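Local structure of LEOA (Escherichia coli, 4AUR) at residues A[420-423]-A[427-430]; A[288-293]-A[558-563]; A[297-302]-A[405-410]. The protein is a dynamin-like GTPase that probably binds and hydrolyses GTP through a P-loop domain joined to a long helical domain. All blocks are in the same frame, centred on the assembly; numbering follows the deposited sequence.

Contact 1: residues A[420-423]-A[427-430]; sequences GAFK and KISP. With SO4 (sulfate ion), chain B.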
loop_
_atom_site.group_PDB
_atom_site.type_symbol
_atom_site.label_atom_id
_atom_site.label_comp_id
_atom_site.label_asym_id
_atom_site.label_seq_id
_atom_site.Cartn_x
_atom_site.Cartn_y
_atom_site.Cartn_z
ATOM N N GLY A 420 -4.967 1.223 16.611
ATOM C CA GLY A 420 -5.963 0.943 17.654
ATOM C C GLY A 420 -7.229 0.204 17.234
ATOM O O GLY A 420 -7.721 -0.701 17.943
ATOM N N ALA A 421 -7.762 0.582 16.086
ATOM C CA ALA A 421 -8.998 -0.028 15.604
ATOM C C ALA A 421 -8.845 -1.471 15.126
ATOM O O ALA A 421 -9.856 -2.097 14.877
ATOM C CB ALA A 421 -9.610 0.821 14.491
ATOM N N PHE A 422 -7.617 -1.983 15.009
ATOM C CA PHE A 422 -7.348 -3.319 14.467
ATOM C C PHE A 422 -6.713 -4.266 15.463
ATOM O O PHE A 422 -5.915 -5.111 15.102
ATOM C CB PHE A 422 -6.431 -3.217 13.255
ATOM C CG PHE A 422 -6.881 -2.194 12.267
ATOM C CD1 PHE A 422 -6.517 -0.875 12.406
ATOM C CD2 PHE A 422 -7.714 -2.543 11.238
ATOM C CE1 PHE A 422 -6.967 0.069 11.525
ATOM C CE2 PHE A 422 -8.140 -1.597 10.337
ATOM C CZ PHE A 422 -7.771 -0.287 10.483
ATOM N N LYS A 423 -7.147 -4.163 16.712
ATOM C CA LYS A 423 -6.512 -4.800 17.838
ATOM C C LYS A 423 -7.559 -4.772 18.951
ATOM O O LYS A 423 -8.342 -3.836 19.054
ATOM C CB LYS A 423 -5.301 -3.964 18.173
ATOM C CG LYS A 423 -4.381 -4.506 19.241
ATOM C CD LYS A 423 -3.552 -3.385 19.874
ATOM C CE LYS A 423 -4.377 -2.524 20.844
ATOM N NZ LYS A 423 -3.693 -1.246 21.180
ATOM N N LYS A 427 -11.848 -5.371 17.273
ATOM C CA LYS A 427 -10.903 -5.190 16.228
ATOM C C LYS A 427 -11.538 -5.500 14.911
ATOM O O LYS A 427 -12.433 -6.338 14.825
ATOM C CB LYS A 427 -9.676 -6.065 16.423
ATOM C CG LYS A 427 -9.901 -7.551 16.213
ATOM C CD LYS A 427 -8.600 -8.316 16.041
ATOM C CE LYS A 427 -8.696 -9.661 16.709
ATOM N NZ LYS A 427 -8.839 -9.518 18.185
ATOM N N ILE A 428 -11.082 -4.773 13.900
ATOM C CA ILE A 428 -11.401 -5.001 12.521
ATOM C C ILE A 428 -10.213 -5.766 11.950
ATOM O O ILE A 428 -9.061 -5.523 12.330
ATOM C CB ILE A 428 -11.572 -3.646 11.785
ATOM C CG1 ILE A 428 -12.704 -2.823 12.387
ATOM C CG2 ILE A 428 -11.891 -3.812 10.305
ATOM C CD1 ILE A 428 -12.884 -1.469 11.714
ATOM N N SER A 429 -10.486 -6.693 11.037
ATOM C CA SER A 429 -9.438 -7.501 10.420
ATOM C C SER A 429 -9.864 -7.962 9.027
ATOM O O SER A 429 -11.039 -7.870 8.664
ATOM C CB SER A 429 -9.158 -8.711 11.303
ATOM O OG SER A 429 -10.241 -9.660 11.282
ATOM N N PRO A 430 -8.931 -8.476 8.235
ATOM C CA PRO A 430 -9.386 -9.020 6.983
ATOM C C PRO A 430 -10.532 -9.985 7.154
ATOM O O PRO A 430 -11.454 -9.988 6.330
ATOM C CB PRO A 430 -8.171 -9.740 6.455
ATOM C CG PRO A 430 -7.054 -8.931 6.972
ATOM C CD PRO A 430 -7.475 -8.438 8.318
HETATM S S SO4 B . -5.690 -8.702 20.355
HETATM O O1 SO4 B . -5.577 -7.873 19.162
HETATM O O2 SO4 B . -5.445 -7.773 21.485
HETATM O O3 SO4 B . -4.874 -9.921 20.434
HETATM O O4 SO4 B . -7.084 -9.133 20.265
#

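Contact 2: residues A[288-293]-A[558-563]; sequences LASRHL and LIQTQL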
loop_
_atom_site.group_PDB
_atom_site.type_symbol
_atom_site.label_atom_id
_atom_site.label_comp_id
_atom_site.label_asym_id
_atom_site.label_seq_id
_atom_site.Cartn_x
_atom_site.Cartn_y
_atom_site.Cartn_z
ATOM N N LEU A 288 6.103 -0.032 7.449
ATOM C CA LEU A 288 5.105 -1.087 7.554
ATOM C C LEU A 288 3.686 -0.527 7.534
ATOM O O LEU A 288 2.796 -1.080 6.897
ATOM C CB LEU A 288 5.324 -1.877 8.852
ATOM C CG LEU A 288 4.581 -3.212 8.981
ATOM C CD1 LEU A 288 5.153 -4.240 8.014
ATOM C CD2 LEU A 288 4.637 -3.761 10.403
ATOM N N ALA A 289 3.470 0.566 8.246
ATOM C CA ALA A 289 2.145 1.123 8.318
ATOM C C ALA A 289 1.630 1.582 6.967
ATOM O O ALA A 289 0.455 1.387 6.706
ATOM C CB ALA A 289 2.069 2.243 9.341
ATOM N N SER A 290 2.465 2.196 6.116
ATOM C CA SER A 290 1.951 2.652 4.800
ATOM C C SER A 290 1.819 1.520 3.786
ATOM O O SER A 290 1.002 1.584 2.919
ATOM C CB SER A 290 2.732 3.844 4.188
ATOM O OG SER A 290 4.122 3.797 4.420
ATOM N N ARG A 291 2.623 0.486 3.930
ATOM C CA ARG A 291 2.592 -0.674 3.066
ATOM C C ARG A 291 1.299 -1.446 3.253
ATOM O O ARG A 291 0.852 -2.115 2.319
ATOM C CB ARG A 291 3.784 -1.548 3.429
ATOM C CG ARG A 291 3.983 -2.853 2.678
ATOM C CD ARG A 291 5.363 -3.492 2.988
ATOM N NE ARG A 291 5.343 -4.472 4.085
ATOM C CZ ARG A 291 4.657 -5.626 4.075
ATOM N NH1 ARG A 291 3.903 -5.971 3.022
ATOM N NH2 ARG A 291 4.707 -6.451 5.124
ATOM N N HIS A 292 0.695 -1.360 4.441
ATOM C CA HIS A 292 -0.571 -2.026 4.738
ATOM C C HIS A 292 -1.767 -1.092 4.684
ATOM O O HIS A 292 -2.896 -1.568 4.640
ATOM C CB HIS A 292 -0.544 -2.607 6.131
ATOM C CG HIS A 292 0.331 -3.799 6.260
ATOM N ND1 HIS A 292 0.129 -4.946 5.534
ATOM C CD2 HIS A 292 1.392 -4.041 7.058
ATOM C CE1 HIS A 292 1.039 -5.840 5.869
ATOM N NE2 HIS A 292 1.819 -5.313 6.792
ATOM N N LEU A 293 -1.540 0.222 4.745
ATOM C CA LEU A 293 -2.572 1.184 4.355
ATOM C C LEU A 293 -2.792 1.080 2.831
ATOM O O LEU A 293 -3.887 1.332 2.334
ATOM C CB LEU A 293 -2.192 2.613 4.745
ATOM C CG LEU A 293 -3.227 3.710 4.453
ATOM C CD1 LEU A 293 -4.607 3.298 4.959
ATOM C CD2 LEU A 293 -2.887 5.101 4.985
ATOM N N LEU A 558 -5.068 10.695 5.971
ATOM C CA LEU A 558 -4.696 11.993 6.406
ATOM C C LEU A 558 -3.458 11.895 7.261
ATOM O O LEU A 558 -2.539 12.718 7.142
ATOM C CB LEU A 558 -5.831 12.587 7.230
ATOM C CG LEU A 558 -7.209 12.749 6.586
ATOM C CD1 LEU A 558 -8.224 13.208 7.599
ATOM C CD2 LEU A 558 -7.186 13.742 5.456
ATOM N N ILE A 559 -3.445 10.895 8.131
ATOM C CA ILE A 559 -2.297 10.614 8.960
ATOM C C ILE A 559 -1.041 10.201 8.181
ATOM O O ILE A 559 0.042 10.720 8.456
ATOM C CB ILE A 559 -2.609 9.569 10.044
ATOM C CG1 ILE A 559 -3.651 10.124 11.021
ATOM C CG2 ILE A 559 -1.344 9.281 10.831
ATOM C CD1 ILE A 559 -4.055 9.146 12.078
ATOM N N GLN A 560 -1.171 9.299 7.211
ATOM C CA GLN A 560 -0.013 8.834 6.458
ATOM C C GLN A 560 0.563 9.909 5.510
ATOM O O GLN A 560 1.734 9.869 5.102
ATOM C CB GLN A 560 -0.394 7.592 5.688
ATOM C CG GLN A 560 0.729 6.967 4.886
ATOM C CD GLN A 560 0.867 7.555 3.508
ATOM O OE1 GLN A 560 -0.062 8.152 2.985
ATOM N NE2 GLN A 560 2.017 7.381 2.911
ATOM N N THR A 561 -0.260 10.868 5.134
ATOM C CA THR A 561 0.206 11.907 4.264
ATOM C C THR A 561 1.290 12.662 5.001
ATOM O O THR A 561 2.341 12.958 4.438
ATOM C CB THR A 561 -0.932 12.858 3.910
ATOM O OG1 THR A 561 -1.931 12.143 3.172
ATOM C CG2 THR A 561 -0.410 14.013 3.047
ATOM N N GLN A 562 1.021 12.949 6.273
ATOM C CA GLN A 562 1.969 13.610 7.163
ATOM C C GLN A 562 3.201 12.757 7.421
ATOM O O GLN A 562 4.286 13.234 7.404
ATOM C CB GLN A 562 1.270 13.924 8.472
ATOM C CG GLN A 562 2.074 14.743 9.461
ATOM C CD GLN A 562 2.324 16.171 9.014
ATOM O OE1 GLN A 562 3.143 16.857 9.611
ATOM N NE2 GLN A 562 1.622 16.630 7.965
ATOM N N LEU A 563 3.020 11.475 7.678
ATOM C CA LEU A 563 4.149 10.574 7.872
ATOM C C LEU A 563 5.031 10.555 6.643
ATOM O O LEU A 563 6.252 10.607 6.755
ATOM C CB LEU A 563 3.678 9.151 8.192
ATOM C CG LEU A 563 3.119 8.953 9.601
ATOM C CD1 LEU A 563 2.379 7.621 9.721
ATOM C CD2 LEU A 563 4.230 9.055 10.642
#

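Contact 3: residues A[297-302]-A[405-410]; sequences NTFVEK and SFLSGL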
loop_
_atom_site.group_PDB
_atom_site.type_symbol
_atom_site.label_atom_id
_atom_site.label_comp_id
_atom_site.label_asym_id
_atom_site.label_seq_id
_atom_site.Cartn_x
_atom_site.Cartn_y
_atom_site.Cartn_z
ATOM N N ASN A 297 -6.401 0.582 1.351
ATOM C CA ASN A 297 -6.983 1.501 0.383
ATOM C C ASN A 297 -7.506 0.740 -0.822
ATOM O O ASN A 297 -8.566 1.044 -1.318
ATOM C CB ASN A 297 -5.963 2.583 -0.108
ATOM C CG ASN A 297 -5.483 3.549 0.992
ATOM O OD1 ASN A 297 -4.411 4.127 0.866
ATOM N ND2 ASN A 297 -6.256 3.733 2.056
ATOM N N THR A 298 -6.725 -0.226 -1.299
ATOM C CA THR A 298 -7.102 -1.041 -2.431
ATOM C C THR A 298 -8.422 -1.720 -2.145
ATOM O O THR A 298 -9.259 -1.846 -3.024
ATOM C CB THR A 298 -6.082 -2.158 -2.720
ATOM O OG1 THR A 298 -4.798 -1.609 -2.986
ATOM C CG2 THR A 298 -6.499 -2.966 -3.937
ATOM N N PHE A 299 -8.613 -2.164 -0.915
ATOM C CA PHE A 299 -9.811 -2.904 -0.592
ATOM C C PHE A 299 -10.976 -1.968 -0.510
ATOM O O PHE A 299 -12.021 -2.271 -1.001
ATOM C CB PHE A 299 -9.725 -3.674 0.732
ATOM C CG PHE A 299 -11.074 -4.086 1.226
ATOM C CD1 PHE A 299 -11.813 -5.020 0.516
ATOM C CD2 PHE A 299 -11.658 -3.469 2.292
ATOM C CE1 PHE A 299 -13.090 -5.370 0.902
ATOM C CE2 PHE A 299 -12.935 -3.797 2.674
ATOM C CZ PHE A 299 -13.653 -4.753 1.985
ATOM N N VAL A 300 -10.793 -0.839 0.146
ATOM C CA VAL A 300 -11.884 0.082 0.389
ATOM C C VAL A 300 -12.266 0.777 -0.884
ATOM O O VAL A 300 -13.424 1.076 -1.073
ATOM C CB VAL A 300 -11.511 1.151 1.409
ATOM C CG1 VAL A 300 -12.649 2.153 1.589
ATOM C CG2 VAL A 300 -11.127 0.512 2.731
ATOM N N GLU A 301 -11.304 1.049 -1.753
ATOM C CA GLU A 301 -11.619 1.663 -3.030
ATOM C C GLU A 301 -12.454 0.675 -3.859
ATOM O O GLU A 301 -13.589 0.959 -4.196
ATOM C CB GLU A 301 -10.339 2.116 -3.740
ATOM C CG GLU A 301 -10.346 2.073 -5.267
ATOM C CD GLU A 301 -9.060 1.437 -5.817
ATOM O OE1 GLU A 301 -8.934 0.169 -5.788
ATOM O OE2 GLU A 301 -8.171 2.214 -6.250
ATOM N N LYS A 302 -11.896 -0.494 -4.144
ATOM C CA LYS A 302 -12.622 -1.546 -4.842
ATOM C C LYS A 302 -14.021 -1.791 -4.303
ATOM O O LYS A 302 -14.934 -1.974 -5.061
ATOM C CB LYS A 302 -11.840 -2.847 -4.757
ATOM C CG LYS A 302 -12.665 -4.089 -5.039
ATOM C CD LYS A 302 -11.823 -5.267 -5.511
ATOM C CE LYS A 302 -12.635 -6.575 -5.533
ATOM N NZ LYS A 302 -13.987 -6.524 -6.188
ATOM N N SER A 405 -11.223 -12.697 -1.960
ATOM C CA SER A 405 -9.973 -13.271 -2.426
ATOM C C SER A 405 -8.810 -12.298 -2.268
ATOM O O SER A 405 -7.686 -12.718 -2.103
ATOM C CB SER A 405 -10.163 -13.691 -3.890
ATOM O OG SER A 405 -8.967 -14.070 -4.523
ATOM N N PHE A 406 -9.078 -10.996 -2.330
ATOM C CA PHE A 406 -8.057 -10.003 -2.076
ATOM C C PHE A 406 -7.710 -10.052 -0.593
ATOM O O PHE A 406 -6.549 -10.284 -0.227
ATOM C CB PHE A 406 -8.519 -8.611 -2.467
ATOM C CG PHE A 406 -7.526 -7.534 -2.128
ATOM C CD1 PHE A 406 -6.421 -7.319 -2.925
ATOM C CD2 PHE A 406 -7.688 -6.744 -1.007
ATOM C CE1 PHE A 406 -5.490 -6.336 -2.606
ATOM C CE2 PHE A 406 -6.777 -5.754 -0.708
ATOM C CZ PHE A 406 -5.677 -5.560 -1.493
ATOM N N LEU A 407 -8.732 -9.880 0.244
ATOM C CA LEU A 407 -8.595 -9.964 1.696
ATOM C C LEU A 407 -8.034 -11.282 2.212
ATOM O O LEU A 407 -7.489 -11.313 3.293
ATOM C CB LEU A 407 -9.934 -9.722 2.370
ATOM C CG LEU A 407 -10.583 -8.351 2.203
ATOM C CD1 LEU A 407 -11.965 -8.399 2.802
ATOM C CD2 LEU A 407 -9.818 -7.260 2.894
ATOM N N SER A 408 -8.164 -12.381 1.479
ATOM C CA SER A 408 -7.649 -13.657 1.985
ATOM C C SER A 408 -6.143 -13.720 1.844
ATOM O O SER A 408 -5.482 -14.392 2.638
ATOM C CB SER A 408 -8.282 -14.838 1.245
ATOM O OG SER A 408 -9.647 -15.007 1.602
ATOM N N GLY A 409 -5.615 -13.021 0.833
ATOM C CA GLY A 409 -4.180 -12.963 0.557
ATOM C C GLY A 409 -3.413 -11.914 1.342
ATOM O O GLY A 409 -2.214 -11.732 1.128
ATOM N N LEU A 410 -4.081 -11.207 2.244
ATOM C CA LEU A 410 -3.400 -10.185 3.026
ATOM C C LEU A 410 -2.741 -10.785 4.253
ATOM O O LEU A 410 -1.695 -10.308 4.673
ATOM C CB LEU A 410 -4.370 -9.081 3.442
ATOM C CG LEU A 410 -4.967 -8.295 2.267
ATOM C CD1 LEU A 410 -5.808 -7.132 2.775
ATOM C CD2 LEU A 410 -3.902 -7.791 1.300
#

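Contact 1: residues A[420-423]-A[427-430]
The backbone carbonyl oxygen A421 O is gripped twice by the segment that folds back on it, within the loop joining helix 368-408 to helix 430-447 of the dynamin-like helical domain. I428 N gives it the one backbone hydrogen bond of the contact, 3.1 Å from I428 N to A421 O and in the carbonyl plane, with 158° at the hydrogen. The second hold is a longer CA-H...O contact, 3.5 Å from K427 CA to the same A421 O. F422 brings its ring edge to I428 O, with F422 CD2 3.4 Å from that oxygen. The F422 side chain lies obliquely across that of I428, with F422 CD2 4.0 Å from I428 CB, and the same ring packs on L556 of helix 547-567. S429 then takes the N-cap position of the next helix: its OG makes a weak bond to A431 N and a hydrogen bond to E412 OE2. The K427 chain, bent at both of its outer torsions, curls back so that its NZ bonds to G424 O and, 2.7 Å away, to O4 of a sulfate ion, probably from the crystallisation liquor, which G424 N also holds.

Contact 2: residues A[288-293]-A[558-563]
Q560 lies against S290 and L293 where helix 275-343 and helix 547-567 run side by side in opposite directions, as two members of the long helical bundle. The touching is made almost wholly by carbon atoms. The L293 branch ending in CD2 reaches across to the root of the glutamine, 3.6 Å from L293 CD2 to Q560 CB, and the two side chains pass each other at a slant. One turn back toward the N terminus, S290 meets the next carbon of the same chain, with its CB 3.8 Å from Q560 CG. L293 owes its reach to a CG set anti to the backbone N (chi1 -177°), which extends the branch toward the partner helix. Q560 starts out equally extended, its first torsion sending CG toward S290, and the bend at the second (chi2 -87°) turns the amide so that NE2 also comes near S290 CB.

The polar groups take little part in joining the helices. Q560 NE2 approaches the CB of S290 at 3.8 Å but stays 4.4 Å from S290 OG. That hydroxyl is turned back to its own helix, where it is hydrogen-bonded to V286 O one turn earlier.

The neighbouring apolar residues are joined to helix 3-30 and the loop after it rather than to each other. A289 and L563 both point inward, yet A289 CB and L563 CD1 are 5.4 Å apart; A289 instead touches M31, and L563 touches M27 of helix 3-30, as does I559.

With the serine hydroxyl occupied within its helix, the pairing rests on van der Waals contact between a leucine branch, a serine CB and the methylenes of a glutamine, a modest interface without directional bonds, in which the glutamine behaves largely as an aliphatic chain.

Contact 3: residues A[297-302]-A[405-410]
This is an apolar helix-to-helix contact in the dynamin-like helical domain, formed where the last turn of helix 368-408 packs against helix 275-343, the two running in opposite directions. T298 and F299 on the long helix face F406 and L407 on the other, and aromatic rings do most of the work. L407 spreads its isopropyl end over one face of the F299 ring: CD2 lies 4.0 Å from the centroid of the F299 ring, 22° off the normal, a CH-pi contact, while L407 CD1 reaches the rim at F299 CE1, 3.7 Å away. F299 meets the leucine because its CG is anti to the backbone N (chi1 163°), which swings the ring out from its helix.

F406, extended in the same way, sets its far end against the first side-chain carbons of T298 and F299. Its CZ comes within 3.6 Å of T298 CB, and its CE2 lies 3.9 Å from F299 CB, both approached obliquely. The T298 side chain stands at about a right angle to F406 and offers its carbon side, CG2, to the ring, while its OG1 is hydrogen-bonded to D294 O in its own helix. L410, just beyond the helix end, sets its CD2 above one face of the F406 ring, toward the rim.

One turn further along, K302 NZ pairs with D306 of its own helix in a salt bridge and hydrogen-bonds S402 OG and Q399 O, two polar links to helix 368-408. The F299 side chain is shared by further helices: it also packs on L433 and I437 of helix 430-447 and on I549 of helix 547-567, while L407 meets L433 too.

From the N terminus, helix 275-343 supplies 288-293 and then, a few residues on, 297-302, so one helix serves both contact 2 and contact 3. Contact 3 closes first, when the chain returns at 405-410 after 102 intervening residues. Contact 1 follows as a short closure within the next loop, in series with contact 3 and touching it where P430 CB lies 3.6 Å from L407 O. Contact 2 closes last, at 558-563, and its long loop encloses the other two; none of them cross. Together they tie helix 275-343 to helices 368-408 and 547-567, with the loop of contact 1 leading into helix 430-447.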